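Long-range contacts in alanine racemase (Acinetobacter baumannii, PDB 4QHR), which belongs to the alanine racemase family, pairing an N-terminal TIM-barrel domain with a C-terminal domain and carrying covalently bound pyridoxal phosphate: residues A[90-100]-A[114-125]; A[192-200]-A[219-230]. All coordinates share one frame; numbering follows the deposited sequence.

Contact 1 (A[90-100]-A[114-125])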
loop_
_atom_site.group_PDB
_atom_site.type_symbol
_atom_site.label_atom_id
_atom_site.label_comp_id
_atom_site.label_asym_id
_atom_site.label_seq_id
_atom_site.Cartn_x
_atom_site.Cartn_y
_atom_site.Cartn_z
ATOM N N ALA A 90 19.773 18.023 12.619
ATOM C CA ALA A 90 20.572 17.739 11.441
ATOM C C ALA A 90 22.055 17.948 11.669
ATOM O O ALA A 90 22.860 17.101 11.332
ATOM C CB ALA A 90 20.095 18.577 10.243
ATOM N N ILE A 91 22.427 19.074 12.250
ATOM C CA ILE A 91 23.813 19.363 12.509
ATOM C C ILE A 91 24.432 18.361 13.500
ATOM O O ILE A 91 25.550 17.860 13.280
ATOM C CB ILE A 91 23.956 20.811 12.974
ATOM C CG1 ILE A 91 23.696 21.780 11.801
ATOM C CG2 ILE A 91 25.294 21.062 13.562
ATOM C CD1 ILE A 91 23.329 23.183 12.303
ATOM N N GLU A 92 23.689 18.024 14.537
ATOM C CA GLU A 92 24.189 17.167 15.621
ATOM C C GLU A 92 24.390 15.742 15.110
ATOM O O GLU A 92 25.389 15.083 15.426
ATOM C CB GLU A 92 23.217 17.213 16.798
ATOM C CG GLU A 92 23.408 16.168 17.896
ATOM C CD GLU A 92 24.677 16.348 18.718
ATOM O OE1 GLU A 92 25.102 15.327 19.287
ATOM O OE2 GLU A 92 25.260 17.471 18.815
ATOM N N GLN A 93 23.455 15.291 14.295
ATOM C CA GLN A 93 23.530 13.979 13.702
ATOM C C GLN A 93 24.409 13.889 12.455
ATOM O O GLN A 93 24.523 12.806 11.866
ATOM C CB GLN A 93 22.120 13.534 13.339
ATOM C CG GLN A 93 21.148 13.403 14.513
ATOM C CD GLN A 93 21.510 12.236 15.398
ATOM O OE1 GLN A 93 22.290 11.376 15.010
ATOM N NE2 GLN A 93 20.961 12.210 16.591
ATOM N N LYS A 94 25.001 15.001 12.048
ATOM C CA LYS A 94 25.782 15.068 10.809
ATOM C C LYS A 94 24.997 14.688 9.521
ATOM O O LYS A 94 25.446 13.852 8.710
ATOM C CB LYS A 94 27.035 14.232 10.908
ATOM C CG LYS A 94 28.002 14.772 11.954
ATOM C CD LYS A 94 29.254 13.910 11.984
ATOM C CE LYS A 94 30.321 14.535 12.875
ATOM N NZ LYS A 94 31.009 13.445 13.651
ATOM N N PHE A 95 23.857 15.325 9.346
ATOM C CA PHE A 95 23.037 15.174 8.155
ATOM C C PHE A 95 23.270 16.385 7.245
ATOM O O PHE A 95 23.005 17.532 7.629
ATOM C CB PHE A 95 21.552 15.155 8.525
ATOM C CG PHE A 95 21.097 13.987 9.334
ATOM C CD1 PHE A 95 21.816 12.856 9.451
ATOM C CD2 PHE A 95 19.878 14.041 9.947
ATOM C CE1 PHE A 95 21.373 11.803 10.188
ATOM C CE2 PHE A 95 19.404 12.975 10.691
ATOM C CZ PHE A 95 20.153 11.863 10.803
ATOM N N GLU A 96 23.758 16.170 6.030
ATOM C CA GLU A 96 23.935 17.261 5.122
ATOM C C GLU A 96 22.561 17.589 4.536
ATOM O O GLU A 96 21.778 16.685 4.264
ATOM C CB GLU A 96 24.901 16.888 4.013
ATOM C CG GLU A 96 26.302 16.639 4.549
ATOM C CD GLU A 96 27.312 16.380 3.479
ATOM O OE1 GLU A 96 26.917 16.000 2.349
ATOM O OE2 GLU A 96 28.501 16.630 3.772
ATOM N N CYS A 97 22.319 18.870 4.311
ATOM C CA CYS A 97 21.038 19.341 3.839
ATOM C C CYS A 97 21.084 19.813 2.425
ATOM O O CYS A 97 21.968 20.581 2.053
ATOM C CB CYS A 97 20.543 20.514 4.689
ATOM S SG CYS A 97 20.212 20.033 6.377
ATOM N N VAL A 98 20.102 19.360 1.654
ATOM C CA VAL A 98 19.735 20.034 0.451
ATOM C C VAL A 98 19.061 21.353 0.832
ATOM O O VAL A 98 18.274 21.403 1.785
ATOM C CB VAL A 98 18.766 19.202 -0.403
ATOM C CG1 VAL A 98 17.888 20.084 -1.262
ATOM C CG2 VAL A 98 19.557 18.259 -1.283
ATOM N N ILE A 99 19.366 22.430 0.109
ATOM C CA ILE A 99 18.506 23.596 0.137
ATOM C C ILE A 99 17.932 23.811 -1.270
ATOM O O ILE A 99 18.614 23.645 -2.287
ATOM C CB ILE A 99 19.196 24.892 0.686
ATOM C CG1 ILE A 99 20.303 25.389 -0.225
ATOM C CG2 ILE A 99 19.670 24.683 2.118
ATOM C CD1 ILE A 99 20.758 26.809 0.070
ATOM N N HIS A 100 16.655 24.148 -1.317
ATOM C CA HIS A 100 15.973 24.317 -2.596
ATOM C C HIS A 100 15.169 25.637 -2.683
ATOM O O HIS A 100 14.661 25.946 -3.740
ATOM C CB HIS A 100 15.092 23.096 -2.934
ATOM C CG HIS A 100 13.993 22.872 -1.950
ATOM N ND1 HIS A 100 12.842 23.633 -1.942
ATOM C CD2 HIS A 100 13.881 21.991 -0.924
ATOM C CE1 HIS A 100 12.063 23.217 -0.962
ATOM N NE2 HIS A 100 12.687 22.248 -0.304
ATOM N N ALA A 114 27.957 26.312 13.303
ATOM C CA ALA A 114 27.852 24.918 13.739
ATOM C C ALA A 114 27.820 23.916 12.547
ATOM O O ALA A 114 28.482 22.896 12.557
ATOM C CB ALA A 114 26.621 24.751 14.608
ATOM N N TYR A 115 27.046 24.260 11.517
ATOM C CA TYR A 115 26.926 23.454 10.326
ATOM C C TYR A 115 28.291 23.280 9.685
ATOM O O TYR A 115 28.697 22.175 9.415
ATOM C CB TYR A 115 25.914 24.102 9.366
ATOM C CG TYR A 115 25.489 23.244 8.206
ATOM C CD1 TYR A 115 26.271 23.144 7.075
ATOM C CD2 TYR A 115 24.273 22.533 8.227
ATOM C CE1 TYR A 115 25.857 22.392 5.967
ATOM C CE2 TYR A 115 23.852 21.747 7.137
ATOM C CZ TYR A 115 24.655 21.667 6.010
ATOM O OH TYR A 115 24.274 20.890 4.905
ATOM N N ILE A 116 29.037 24.359 9.516
ATOM C CA ILE A 116 30.371 24.294 8.894
ATOM C C ILE A 116 31.372 23.584 9.813
ATOM O O ILE A 116 32.175 22.755 9.365
ATOM C CB ILE A 116 30.879 25.705 8.510
ATOM C CG1 ILE A 116 30.040 26.208 7.328
ATOM C CG2 ILE A 116 32.365 25.682 8.135
ATOM C CD1 ILE A 116 30.185 27.691 7.075
ATOM N N ALA A 117 31.296 23.835 11.105
ATOM C CA ALA A 117 32.257 23.194 12.005
ATOM C C ALA A 117 32.070 21.686 12.022
ATOM O O ALA A 117 33.044 20.967 12.198
ATOM C CB ALA A 117 32.156 23.781 13.396
ATOM N N GLN A 118 30.845 21.205 11.807
ATOM C CA GLN A 118 30.574 19.766 11.716
ATOM C C GLN A 118 31.083 19.143 10.419
ATOM O O GLN A 118 31.045 17.943 10.289
ATOM C CB GLN A 118 29.065 19.454 11.887
ATOM C CG GLN A 118 28.586 19.442 13.326
ATOM C CD GLN A 118 29.078 18.223 14.108
ATOM O OE1 GLN A 118 30.282 18.021 14.281
ATOM N NE2 GLN A 118 28.157 17.412 14.571
ATOM N N GLY A 119 31.556 19.954 9.460
ATOM C CA GLY A 119 32.142 19.433 8.266
ATOM C C GLY A 119 31.117 19.126 7.210
ATOM O O GLY A 119 31.385 18.337 6.332
ATOM N N LEU A 120 29.948 19.756 7.288
ATOM C CA LEU A 120 28.794 19.327 6.463
ATOM C C LEU A 120 28.745 20.171 5.227
ATOM O O LEU A 120 28.795 21.419 5.321
ATOM C CB LEU A 120 27.473 19.471 7.236
ATOM C CG LEU A 120 27.390 18.612 8.502
ATOM C CD1 LEU A 120 26.164 19.046 9.338
ATOM C CD2 LEU A 120 27.322 17.127 8.181
ATOM N N LYS A 121 28.599 19.512 4.082
ATOM C CA LYS A 121 28.380 20.214 2.840
ATOM C C LYS A 121 26.941 20.589 2.738
ATOM O O LYS A 121 26.069 20.022 3.429
ATOM C CB LYS A 121 28.781 19.387 1.608
ATOM C CG LYS A 121 30.195 18.793 1.676
ATOM C CD LYS A 121 30.560 17.879 0.510
ATOM C CE LYS A 121 29.713 16.645 0.389
ATOM N NZ LYS A 121 29.913 15.624 1.475
ATOM N N VAL A 122 26.665 21.554 1.876
ATOM C CA VAL A 122 25.296 21.942 1.591
ATOM C C VAL A 122 25.057 21.577 0.133
ATOM O O VAL A 122 25.901 21.885 -0.749
ATOM C CB VAL A 122 25.023 23.422 1.899
ATOM C CG1 VAL A 122 26.053 24.305 1.296
ATOM C CG2 VAL A 122 23.632 23.843 1.413
ATOM N N TRP A 123 23.957 20.886 -0.110
ATOM C CA TRP A 123 23.569 20.471 -1.452
ATOM C C TRP A 123 22.590 21.512 -2.021
ATOM O O TRP A 123 21.540 21.743 -1.455
ATOM C CB TRP A 123 22.984 19.053 -1.450
ATOM C CG TRP A 123 23.946 18.010 -1.005
ATOM C CD1 TRP A 123 24.578 17.949 0.215
ATOM C CD2 TRP A 123 24.345 16.843 -1.716
ATOM N NE1 TRP A 123 25.385 16.837 0.267
ATOM C CE2 TRP A 123 25.245 16.134 -0.893
ATOM C CE3 TRP A 123 24.028 16.327 -2.981
ATOM C CZ2 TRP A 123 25.847 14.944 -1.297
ATOM C CZ3 TRP A 123 24.610 15.171 -3.397
ATOM C CH2 TRP A 123 25.503 14.460 -2.557
ATOM N N VAL A 124 22.972 22.184 -3.098
ATOM C CA VAL A 124 22.173 23.301 -3.624
ATOM C C VAL A 124 21.469 22.791 -4.854
ATOM O O VAL A 124 22.106 22.473 -5.875
ATOM C CB VAL A 124 23.038 24.532 -3.931
ATOM C CG1 VAL A 124 22.160 25.666 -4.409
ATOM C CG2 VAL A 124 23.848 24.952 -2.701
ATOM N N LYS A 125 20.145 22.729 -4.766
ATOM C CA LYS A 125 19.302 22.069 -5.764
ATOM C C LYS A 125 18.894 23.066 -6.860
ATOM O O LYS A 125 18.377 24.113 -6.581
ATOM C CB LYS A 125 18.070 21.469 -5.059
ATOM C CG LYS A 125 16.929 20.851 -5.908
ATOM C CD LYS A 125 17.338 19.693 -6.804
ATOM C CE LYS A 125 16.173 18.710 -7.116
ATOM N NZ LYS A 125 15.311 19.174 -8.228
#
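Glu96 OE2 is gripped twice by Lys121: by NZ at 2.9 Å, a salt bridge made through the syn lone pair, and by the backbone N, also at 2.9 Å but from well above the carboxylate plane. Glu96 OE1 receives the indole Trp123 NE1 at 2.7 Å; the bond is nearly straight (174°) and lies in the ring plane, while the carboxylate is turned 58° against the ring. Glu96 reaches this far because its chain runs extended beyond CG (chi2 -175°). The Lys121 chain, bent at chi3 and chi4, folds back to bring NZ to the syn side of OE2, and this positive neighbour probably favours the ionised carboxylate.

Beyond Glu96, strands 95-99 and 122-125 run side by side, neighbouring parallel strands of the alpha/beta barrel, joined by a right-handed beta-alpha-beta crossover through helices 102-110 and 112-117. Trp123 N bonds to Cys97 O, Ile99 N to Trp123 O and Lys125 N to Ile99 O. Near the start of the strands Tyr115 OH accepts from Cys97 N at 2.9 Å. Farther back, Ile91 CG1 rests 3.7 Å from Tyr115 CD2, and Gln118 turns NE2 onto Ile91 O at 2.9 Å. Lys94 N reaches that carbonyl from the opposite face. Leu120 CD2 presses on the Lys94 backbone, 3.6 Å from Lys94 C.

Contact 2 (A[192-200]-A[219-230])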
loop_
_atom_site.group_PDB
_atom_site.type_symbol
_atom_site.label_atom_id
_atom_site.label_comp_id
_atom_site.label_asym_id
_atom_site.label_seq_id
_atom_site.Cartn_x
_atom_site.Cartn_y
_atom_site.Cartn_z
ATOM N N CYS A 192 23.155 12.132 -11.332
ATOM C CA CYS A 192 22.672 10.851 -11.835
ATOM C C CYS A 192 21.826 10.039 -10.850
ATOM O O CYS A 192 22.304 9.619 -9.767
ATOM C CB CYS A 192 23.837 9.975 -12.314
ATOM S SG CYS A 192 24.819 10.755 -13.633
ATOM N N ASN A 193 20.591 9.809 -11.252
ATOM C CA ASN A 193 19.722 8.759 -10.674
ATOM C C ASN A 193 20.090 7.430 -11.352
ATOM O O ASN A 193 21.083 7.386 -12.076
ATOM C CB ASN A 193 18.252 9.145 -10.800
ATOM C CG ASN A 193 17.802 9.400 -12.253
ATOM O OD1 ASN A 193 18.559 9.193 -13.207
ATOM N ND2 ASN A 193 16.583 9.843 -12.408
ATOM N N SER A 194 19.322 6.363 -11.138
ATOM C CA SER A 194 19.651 5.081 -11.680
ATOM C C SER A 194 19.705 5.148 -13.209
ATOM O O SER A 194 20.624 4.633 -13.814
ATOM C CB SER A 194 18.609 4.026 -11.274
ATOM O OG SER A 194 18.572 3.856 -9.862
ATOM N N ALA A 195 18.716 5.794 -13.791
ATOM C CA ALA A 195 18.639 5.847 -15.265
ATOM C C ALA A 195 19.881 6.528 -15.874
ATOM O O ALA A 195 20.487 6.036 -16.880
ATOM C CB ALA A 195 17.353 6.549 -15.681
ATOM N N ALA A 196 20.241 7.667 -15.289
ATOM C CA ALA A 196 21.417 8.420 -15.723
ATOM C C ALA A 196 22.730 7.669 -15.472
ATOM O O ALA A 196 23.674 7.806 -16.266
ATOM C CB ALA A 196 21.470 9.767 -15.059
ATOM N N ILE A 197 22.817 6.881 -14.373
ATOM C CA ILE A 197 23.990 6.008 -14.172
ATOM C C ILE A 197 24.180 5.071 -15.387
ATOM O O ILE A 197 25.323 4.850 -15.851
ATOM C CB ILE A 197 23.923 5.262 -12.801
ATOM C CG1 ILE A 197 24.074 6.271 -11.655
ATOM C CG2 ILE A 197 25.013 4.194 -12.698
ATOM C CD1 ILE A 197 23.688 5.771 -10.292
ATOM N N PHE A 198 23.087 4.516 -15.922
ATOM C CA PHE A 198 23.189 3.632 -17.077
ATOM C C PHE A 198 23.475 4.416 -18.365
ATOM O O PHE A 198 24.289 3.980 -19.195
ATOM C CB PHE A 198 21.912 2.784 -17.257
ATOM C CG PHE A 198 21.841 1.603 -16.359
ATOM C CD1 PHE A 198 22.539 0.467 -16.656
ATOM C CD2 PHE A 198 21.073 1.614 -15.231
ATOM C CE1 PHE A 198 22.489 -0.652 -15.826
ATOM C CE2 PHE A 198 20.987 0.520 -14.419
ATOM C CZ PHE A 198 21.716 -0.615 -14.706
ATOM N N LYS A 199 22.851 5.573 -18.502
ATOM C CA LYS A 199 22.940 6.301 -19.763
ATOM C C LYS A 199 24.049 7.316 -19.931
ATOM O O LYS A 199 24.542 7.447 -21.013
ATOM C CB LYS A 199 21.659 6.963 -20.045
ATOM C CG LYS A 199 20.612 5.927 -20.424
ATOM C CD LYS A 199 19.211 6.510 -20.385
ATOM C CE LYS A 199 18.999 7.536 -21.469
ATOM N NZ LYS A 199 17.553 7.834 -21.643
ATOM N N TRP A 200 24.435 8.022 -18.878
ATOM C CA TRP A 200 25.294 9.188 -19.013
ATOM C C TRP A 200 26.430 9.192 -18.003
ATOM O O TRP A 200 26.456 10.073 -17.139
ATOM C CB TRP A 200 24.482 10.484 -18.865
ATOM C CG TRP A 200 23.356 10.577 -19.771
ATOM C CD1 TRP A 200 23.354 10.272 -21.106
ATOM C CD2 TRP A 200 21.999 10.971 -19.454
ATOM N NE1 TRP A 200 22.101 10.460 -21.620
ATOM C CE2 TRP A 200 21.258 10.895 -20.637
ATOM C CE3 TRP A 200 21.350 11.375 -18.283
ATOM C CZ2 TRP A 200 19.903 11.212 -20.693
ATOM C CZ3 TRP A 200 20.019 11.688 -18.333
ATOM C CH2 TRP A 200 19.301 11.611 -19.540
ATOM N N PRO A 219 14.839 1.007 -13.955
ATOM C CA PRO A 219 14.436 2.423 -14.183
ATOM C C PRO A 219 13.820 2.671 -15.589
ATOM O O PRO A 219 13.396 3.786 -15.835
ATOM C CB PRO A 219 15.743 3.192 -14.124
ATOM C CG PRO A 219 16.807 2.234 -14.188
ATOM C CD PRO A 219 16.272 0.811 -14.129
ATOM N N PHE A 220 13.798 1.650 -16.445
ATOM C CA PHE A 220 13.432 1.782 -17.874
ATOM C C PHE A 220 12.249 0.884 -18.227
ATOM O O PHE A 220 12.246 -0.309 -17.910
ATOM C CB PHE A 220 14.605 1.370 -18.765
ATOM C CG PHE A 220 15.874 2.133 -18.506
ATOM C CD1 PHE A 220 15.928 3.474 -18.748
ATOM C CD2 PHE A 220 17.036 1.491 -18.069
ATOM C CE1 PHE A 220 17.089 4.191 -18.532
ATOM C CE2 PHE A 220 18.213 2.197 -17.851
ATOM C CZ PHE A 220 18.230 3.566 -18.068
ATOM N N ALA A 221 11.291 1.447 -18.951
ATOM C CA ALA A 221 10.110 0.701 -19.404
ATOM C C ALA A 221 10.461 -0.371 -20.401
ATOM O O ALA A 221 9.791 -1.394 -20.465
ATOM C CB ALA A 221 9.070 1.660 -20.004
ATOM N N ASP A 222 11.535 -0.157 -21.159
ATOM C CA ASP A 222 11.918 -1.049 -22.229
ATOM C C ASP A 222 13.147 -1.922 -21.902
ATOM O O ASP A 222 13.740 -2.520 -22.800
ATOM C CB ASP A 222 12.137 -0.222 -23.515
ATOM C CG ASP A 222 13.301 0.758 -23.402
ATOM O OD1 ASP A 222 13.809 1.009 -22.291
ATOM O OD2 ASP A 222 13.722 1.294 -24.439
ATOM N N LYS A 223 13.542 -1.998 -20.632
ATOM C CA LYS A 223 14.628 -2.875 -20.246
ATOM C C LYS A 223 14.257 -3.662 -19.035
ATOM O O LYS A 223 13.738 -3.091 -18.072
ATOM C CB LYS A 223 15.897 -2.089 -19.921
ATOM C CG LYS A 223 16.419 -1.256 -21.073
ATOM C CD LYS A 223 17.042 -2.124 -22.168
ATOM C CE LYS A 223 17.406 -1.247 -23.359
ATOM N NZ LYS A 223 18.365 -1.980 -24.223
ATOM N N THR A 224 14.557 -4.957 -19.069
ATOM C CA THR A 224 14.390 -5.811 -17.901
ATOM C C THR A 224 15.631 -5.746 -17.039
ATOM O O THR A 224 16.718 -5.342 -17.495
ATOM C CB THR A 224 14.195 -7.297 -18.280
ATOM O OG1 THR A 224 15.435 -7.812 -18.750
ATOM C CG2 THR A 224 13.090 -7.491 -19.321
ATOM N N VAL A 225 15.485 -6.179 -15.784
ATOM C CA VAL A 225 16.645 -6.244 -14.888
ATOM C C VAL A 225 17.686 -7.219 -15.399
ATOM O O VAL A 225 18.884 -7.065 -15.129
ATOM C CB VAL A 225 16.270 -6.543 -13.436
ATOM C CG1 VAL A 225 15.561 -5.351 -12.879
ATOM C CG2 VAL A 225 15.375 -7.766 -13.310
ATOM N N HIS A 226 17.238 -8.228 -16.137
ATOM C CA HIS A 226 18.191 -9.123 -16.782
ATOM C C HIS A 226 19.023 -8.417 -17.831
ATOM O O HIS A 226 20.204 -8.666 -17.913
ATOM C CB HIS A 226 17.488 -10.256 -17.480
ATOM C CG HIS A 226 16.666 -11.070 -16.562
ATOM N ND1 HIS A 226 17.160 -11.574 -15.378
ATOM C CD2 HIS A 226 15.375 -11.462 -16.637
ATOM C CE1 HIS A 226 16.206 -12.263 -14.771
ATOM N NE2 HIS A 226 15.121 -12.218 -15.522
ATOM N N ASP A 227 18.399 -7.552 -18.612
ATOM C CA ASP A 227 19.129 -6.722 -19.594
ATOM C C ASP A 227 20.128 -5.808 -18.930
ATOM O O ASP A 227 21.175 -5.469 -19.520
ATOM C CB ASP A 227 18.217 -5.832 -20.440
ATOM C CG ASP A 227 17.191 -6.608 -21.252
ATOM O OD1 ASP A 227 17.530 -7.726 -21.728
ATOM O OD2 ASP A 227 16.038 -6.094 -21.377
ATOM N N LEU A 228 19.814 -5.403 -17.709
ATOM C CA LEU A 228 20.621 -4.453 -17.000
ATOM C C LEU A 228 21.620 -5.057 -16.079
ATOM O O LEU A 228 22.394 -4.298 -15.503
ATOM C CB LEU A 228 19.711 -3.516 -16.176
ATOM C CG LEU A 228 18.696 -2.701 -16.974
ATOM C CD1 LEU A 228 17.785 -1.967 -15.973
ATOM C CD2 LEU A 228 19.357 -1.713 -17.912
ATOM N N ASP A 229 21.603 -6.382 -15.954
ATOM C CA ASP A 229 22.384 -7.164 -15.002
ATOM C C ASP A 229 22.161 -6.663 -13.553
ATOM O O ASP A 229 23.116 -6.326 -12.833
ATOM C CB ASP A 229 23.896 -7.252 -15.358
ATOM C CG ASP A 229 24.684 -8.195 -14.422
ATOM O OD1 ASP A 229 24.163 -9.163 -13.786
ATOM O OD2 ASP A 229 25.883 -7.962 -14.319
ATOM N N LEU A 230 20.889 -6.630 -13.155
ATOM C CA LEU A 230 20.534 -6.372 -11.750
ATOM C C LEU A 230 19.801 -7.568 -11.145
ATOM O O LEU A 230 19.085 -8.293 -11.866
ATOM C CB LEU A 230 19.662 -5.120 -11.646
ATOM C CG LEU A 230 20.258 -3.821 -12.159
ATOM C CD1 LEU A 230 19.159 -2.765 -12.379
ATOM C CD2 LEU A 230 21.258 -3.273 -11.159
#
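Phe198 and Phe220 meet obliquely, their planes 70° apart and their centroids 6.0 Å from one another, so the pair is neither a stack nor a T. Phe220 brings the far end of its ring against helix 194-199: CE2 lies 3.8 Å from Phe198 CB, which sits in the plane of the Phe220 ring at its edge, and CZ comes within 3.6 Å of the backbone Ala195 O. On the other flank CE1 touches Ala195 CB, and the aliphatic part of Lys199 slides past in the opposite direction, its CD 3.6 Å from Phe220 CE1. The bend at Lys199 chi3 (68°) turns the chain beyond CD, and NZ is hydrogen-bonded to Ala163 O.

The Phe198 ring, with CG anti to its own carbonyl carbon (chi1 -80°), extends from the helix toward the short helical turn at 225-228. Leu228 CD2 stands over one face in a CH-pi contact, 4.0 Å from the Phe198 centroid, while Leu230 CD1 approaches Phe198 CZ obliquely at 4.1 Å. Pro219 packs at the start of helix 194-199, its CG 3.9 Å from Ser194 CB. A capping box of Thr224 and Asp227 closes the N-terminal end of the 225-228 turn. Thus the helix between barrel strands 188-190 and 207-208 is joined to the loop and short helical turn of 219-230, which precede the long strand 234-246.

No hydrogen bond crosses between the two segments; their cohesion comes from apolar and aromatic packing, which implies that it rests on shape and burial rather than on directional polar bonds.

How the contacts relate
Contacts 1 and 2 follow one another along the chain, and both involve the N-terminal barrel domain. Their centres are 30 Å apart and their nearest atoms about 9 Å, with no touch between them. The 90-100/114-125 pair lies in the barrel wall, its centre about 24 Å from the centre of the chain; the 192-200/219-230 pair lies nearer, at about 13 Å. Contact 2 has the direct tie to the cofactor: Ser194 OG is hydrogen-bonded to the phosphate oxygen OP3 of the pyridoxal phosphate-modified lysine at position 34 and to Met213 N. Contact 1 instead reaches the second subunit, where His100 packs on Ile241 of that neighbouring chain.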